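PDB 6PNR: alpha-glucosidase from [Eubacterium] rectale, which probably cleaves alpha-linked sulfoquinovosides, glycosides of the sulfosugar found in plant sulfolipids, as a glycoside hydrolase of family 31. Local coordinates for residues A[236-244]-A[544-555]. Sequence-based numbering, arbitrary orientation.
Sequences DWVYNGLII and LARLVDVYTMLA
The start of the first barrel strand of the family 31 TIM-barrel domain, with the 3-10 turn before it, packs against helix 538-568. Tyr551 leans from the helix into the bend of 236-244. Its CG lies anti to the backbone N (chi1 168°), which carries the ring out between Val238 and Gly241. The carbonyl O of Val238 sits at the ring edge, 3.6 Å from Tyr551 CE2. The hydroxyl bonds to Pro518 O. A water donates to Gly241 O (2.9 Å) and, weakly, to Tyr551 OH. A leucine in place of Tyr551 would probably leave Pro518 O without this partner and remove the water's weak bond to the hydroxyl. The Tyr239 side chain crosses that of Tyr551 at about a right angle, with Tyr239 CD1 3.8 Å from Tyr551 OH, and Tyr239 CB packs on Ala555 CB. Thr552 CG2 rests 3.5 Å from Tyr239 O, while its OG1 donates to Asp549 O. Val548 CG1 lies 3.9 Å from Gly241 CA; the backbone angles there would jam a CB against Asn240 O. Leu242 CB covers Val548 CG2, and Leu242 CD2 meets Leu544 CD2 (3.7 Å). Strand 242-245 pairs with strand 267-271, while helix 655-665 packs on Val550, Met553 and Leu554.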
loop_
_atom_site.group_PDB
_atom_site.type_symbol
_atom_site.label_atom_id
_atom_site.label_comp_id
_atom_site.label_asym_id
_atom_site.label_seq_id
_atom_site.Cartn_x
_atom_site.Cartn_y
_atom_site.Cartn_z
ATOM N N ASP A 236 -11.020 20.508 -40.772
ATOM C CA ASP A 236 -11.138 21.961 -40.675
ATOM C C ASP A 236 -12.312 22.387 -39.796
ATOM O O ASP A 236 -12.256 23.455 -39.178
ATOM C CB ASP A 236 -11.291 22.593 -42.062
ATOM C CG ASP A 236 -9.968 23.069 -42.637
ATOM O OD1 ASP A 236 -8.977 23.147 -41.878
ATOM O OD2 ASP A 236 -9.916 23.360 -43.853
ATOM N N TRP A 237 -13.385 21.595 -39.740
ATOM C CA TRP A 237 -14.562 22.068 -39.015
ATOM C C TRP A 237 -14.356 22.140 -37.503
ATOM O O TRP A 237 -15.140 22.825 -36.832
ATOM C CB TRP A 237 -15.795 21.201 -39.319
ATOM C CG TRP A 237 -15.647 19.718 -39.078
ATOM C CD1 TRP A 237 -15.375 18.766 -40.020
ATOM C CD2 TRP A 237 -15.783 19.018 -37.830
ATOM N NE1 TRP A 237 -15.338 17.526 -39.440
ATOM C CE2 TRP A 237 -15.578 17.650 -38.098
ATOM C CE3 TRP A 237 -16.059 19.414 -36.515
ATOM C CZ2 TRP A 237 -15.636 16.674 -37.106
ATOM C CZ3 TRP A 237 -16.119 18.442 -35.525
ATOM C CH2 TRP A 237 -15.909 17.088 -35.827
ATOM N N VAL A 238 -13.335 21.474 -36.940
ATOM C CA VAL A 238 -13.184 21.552 -35.485
ATOM C C VAL A 238 -12.887 22.984 -35.058
ATOM O O VAL A 238 -13.251 23.397 -33.950
ATOM C CB VAL A 238 -12.103 20.585 -34.932
ATOM C CG1 VAL A 238 -12.266 19.169 -35.464
ATOM C CG2 VAL A 238 -10.690 21.117 -35.149
ATOM N N TYR A 239 -12.258 23.773 -35.927
ATOM C CA TYR A 239 -11.875 25.134 -35.568
ATOM C C TYR A 239 -13.035 26.116 -35.624
ATOM O O TYR A 239 -12.830 27.294 -35.318
ATOM C CB TYR A 239 -10.741 25.632 -36.489
ATOM C CG TYR A 239 -9.544 24.699 -36.474
ATOM C CD1 TYR A 239 -8.639 24.707 -35.415
ATOM C CD2 TYR A 239 -9.353 23.776 -37.493
ATOM C CE1 TYR A 239 -7.561 23.828 -35.383
ATOM C CE2 TYR A 239 -8.272 22.898 -37.479
ATOM C CZ TYR A 239 -7.381 22.930 -36.430
ATOM O OH TYR A 239 -6.315 22.053 -36.436
ATOM N N ASN A 240 -14.229 25.675 -36.024
ATOM C CA ASN A 240 -15.412 26.534 -36.008
ATOM C C ASN A 240 -15.869 26.907 -34.601
ATOM O O ASN A 240 -16.742 27.766 -34.468
ATOM C CB ASN A 240 -16.581 25.859 -36.746
ATOM C CG ASN A 240 -16.334 25.709 -38.242
ATOM O OD1 ASN A 240 -15.526 26.427 -38.814
ATOM N ND2 ASN A 240 -17.057 24.788 -38.882
ATOM N N GLY A 241 -15.326 26.290 -33.552
ATOM C CA GLY A 241 -15.819 26.596 -32.223
ATOM C C GLY A 241 -15.922 25.404 -31.286
ATOM O O GLY A 241 -15.147 24.440 -31.373
ATOM N N LEU A 242 -16.881 25.474 -30.370
ATOM C CA LEU A 242 -16.954 24.530 -29.263
ATOM C C LEU A 242 -17.659 23.245 -29.683
ATOM O O LEU A 242 -18.590 23.267 -30.493
ATOM C CB LEU A 242 -17.702 25.179 -28.093
ATOM C CG LEU A 242 -17.817 24.483 -26.743
ATOM C CD1 LEU A 242 -16.444 24.312 -26.126
ATOM C CD2 LEU A 242 -18.736 25.332 -25.810
ATOM N N ILE A 243 -17.203 22.125 -29.128
ATOM C CA ILE A 243 -17.912 20.852 -29.188
ATOM C C ILE A 243 -18.668 20.724 -27.872
ATOM O O ILE A 243 -18.049 20.524 -26.822
ATOM C CB ILE A 243 -16.953 19.666 -29.376
ATOM C CG1 ILE A 243 -16.039 19.868 -30.598
ATOM C CG2 ILE A 243 -17.738 18.351 -29.472
ATOM C CD1 ILE A 243 -16.754 19.835 -31.906
ATOM N N ILE A 244 -19.998 20.844 -27.896
ATOM C CA ILE A 244 -20.769 20.851 -26.651
ATOM C C ILE A 244 -21.238 19.437 -26.309
ATOM O O ILE A 244 -21.831 18.737 -27.141
ATOM C CB ILE A 244 -21.952 21.836 -26.726
ATOM C CG1 ILE A 244 -22.860 21.554 -27.914
ATOM C CG2 ILE A 244 -21.431 23.268 -26.799
ATOM C CD1 ILE A 244 -24.239 22.188 -27.770
ATOM N N LEU A 544 -17.911 32.107 -21.736
ATOM C CA LEU A 544 -17.508 31.036 -22.636
ATOM C C LEU A 544 -17.531 31.509 -24.091
ATOM O O LEU A 544 -16.666 31.130 -24.891
ATOM C CB LEU A 544 -18.422 29.825 -22.425
ATOM C CG LEU A 544 -18.119 28.561 -23.224
ATOM C CD1 LEU A 544 -16.698 28.108 -22.935
ATOM C CD2 LEU A 544 -19.119 27.482 -22.839
ATOM N N ALA A 545 -18.510 32.345 -24.448
ATOM C CA ALA A 545 -18.536 32.927 -25.789
ATOM C C ALA A 545 -17.217 33.617 -26.117
ATOM O O ALA A 545 -16.670 33.450 -27.214
ATOM C CB ALA A 545 -19.696 33.920 -25.906
ATOM N N ARG A 546 -16.688 34.397 -25.172
ATOM C CA ARG A 546 -15.395 35.038 -25.373
ATOM C C ARG A 546 -14.274 34.010 -25.523
ATOM O O ARG A 546 -13.457 34.099 -26.451
ATOM C CB ARG A 546 -15.109 35.993 -24.220
ATOM C CG ARG A 546 -13.644 36.408 -24.087
ATOM C CD ARG A 546 -13.494 37.435 -22.977
ATOM N NE ARG A 546 -12.118 37.839 -22.755
ATOM C CZ ARG A 546 -11.222 37.126 -22.086
ATOM N NH1 ARG A 546 -11.545 35.938 -21.567
ATOM N NH2 ARG A 546 -9.994 37.607 -21.936
ATOM N N LEU A 547 -14.224 33.017 -24.623
ATOM C CA LEU A 547 -13.146 32.031 -24.676
ATOM C C LEU A 547 -13.173 31.256 -25.987
ATOM O O LEU A 547 -12.125 31.011 -26.598
ATOM C CB LEU A 547 -13.240 31.070 -23.482
ATOM C CG LEU A 547 -13.228 31.707 -22.077
ATOM C CD1 LEU A 547 -13.417 30.667 -20.978
ATOM C CD2 LEU A 547 -11.968 32.530 -21.818
ATOM N N VAL A 548 -14.360 30.862 -26.436
ATOM C CA VAL A 548 -14.458 30.108 -27.675
ATOM C C VAL A 548 -14.105 30.998 -28.863
ATOM O O VAL A 548 -13.454 30.553 -29.815
ATOM C CB VAL A 548 -15.866 29.498 -27.795
ATOM C CG1 VAL A 548 -16.111 28.957 -29.187
ATOM C CG2 VAL A 548 -16.051 28.391 -26.728
ATOM N N ASP A 549 -14.513 32.270 -28.822
ATOM C CA ASP A 549 -14.120 33.197 -29.880
ATOM C C ASP A 549 -12.603 33.315 -29.958
ATOM O O ASP A 549 -12.034 33.254 -31.051
ATOM C CB ASP A 549 -14.769 34.566 -29.658
ATOM C CG ASP A 549 -14.626 35.498 -30.868
ATOM O OD1 ASP A 549 -14.402 35.006 -31.992
ATOM O OD2 ASP A 549 -14.743 36.729 -30.686
ATOM N N VAL A 550 -11.928 33.423 -28.809
ATOM C CA VAL A 550 -10.466 33.431 -28.804
ATOM C C VAL A 550 -9.921 32.185 -29.493
ATOM O O VAL A 550 -8.989 32.264 -30.304
ATOM C CB VAL A 550 -9.927 33.566 -27.367
ATOM C CG1 VAL A 550 -8.430 33.309 -27.335
ATOM C CG2 VAL A 550 -10.231 34.950 -26.818
ATOM N N TYR A 551 -10.490 31.016 -29.182
ATOM C CA TYR A 551 -10.061 29.785 -29.842
ATOM C C TYR A 551 -10.182 29.899 -31.358
ATOM O O TYR A 551 -9.249 29.539 -32.085
ATOM C CB TYR A 551 -10.874 28.599 -29.308
ATOM C CG TYR A 551 -10.735 27.307 -30.089
ATOM C CD1 TYR A 551 -9.637 26.469 -29.912
ATOM C CD2 TYR A 551 -11.727 26.910 -30.976
ATOM C CE1 TYR A 551 -9.531 25.273 -30.611
ATOM C CE2 TYR A 551 -11.629 25.729 -31.675
ATOM C CZ TYR A 551 -10.531 24.917 -31.496
ATOM O OH TYR A 551 -10.458 23.742 -32.202
ATOM N N THR A 552 -11.302 30.430 -31.857
ATOM C CA THR A 552 -11.424 30.574 -33.309
ATOM C C THR A 552 -10.435 31.598 -33.861
ATOM O O THR A 552 -9.917 31.421 -34.965
ATOM C CB THR A 552 -12.852 30.944 -33.710
ATOM O OG1 THR A 552 -13.192 32.236 -33.183
ATOM C CG2 THR A 552 -13.835 29.889 -33.203
ATOM N N MET A 553 -10.156 32.672 -33.116
ATOM C CA MET A 553 -9.181 33.654 -33.585
ATOM C C MET A 553 -7.776 33.060 -33.656
ATOM O O MET A 553 -6.987 33.430 -34.540
ATOM C CB MET A 553 -9.212 34.888 -32.677
ATOM C CG MET A 553 -10.530 35.638 -32.745
ATOM S SD MET A 553 -10.633 36.955 -31.520
ATOM C CE MET A 553 -9.436 38.122 -32.191
ATOM N N LEU A 554 -7.455 32.127 -32.754
ATOM C CA LEU A 554 -6.153 31.471 -32.765
ATOM C C LEU A 554 -6.020 30.457 -33.894
ATOM O O LEU A 554 -4.891 30.089 -34.242
ATOM C CB LEU A 554 -5.899 30.757 -31.425
ATOM C CG LEU A 554 -5.634 31.591 -30.165
ATOM C CD1 LEU A 554 -5.810 30.757 -28.905
ATOM C CD2 LEU A 554 -4.226 32.178 -30.204
ATOM N N ALA A 555 -7.138 29.995 -34.453
ATOM C CA ALA A 555 -7.128 28.873 -35.394
ATOM C C ALA A 555 -6.098 28.966 -36.515
ATOM O O ALA A 555 -5.508 27.922 -36.851
ATOM C CB ALA A 555 -8.527 28.705 -36.007
HETATM O O HOH W 1 -12.971 22.566 -30.936
#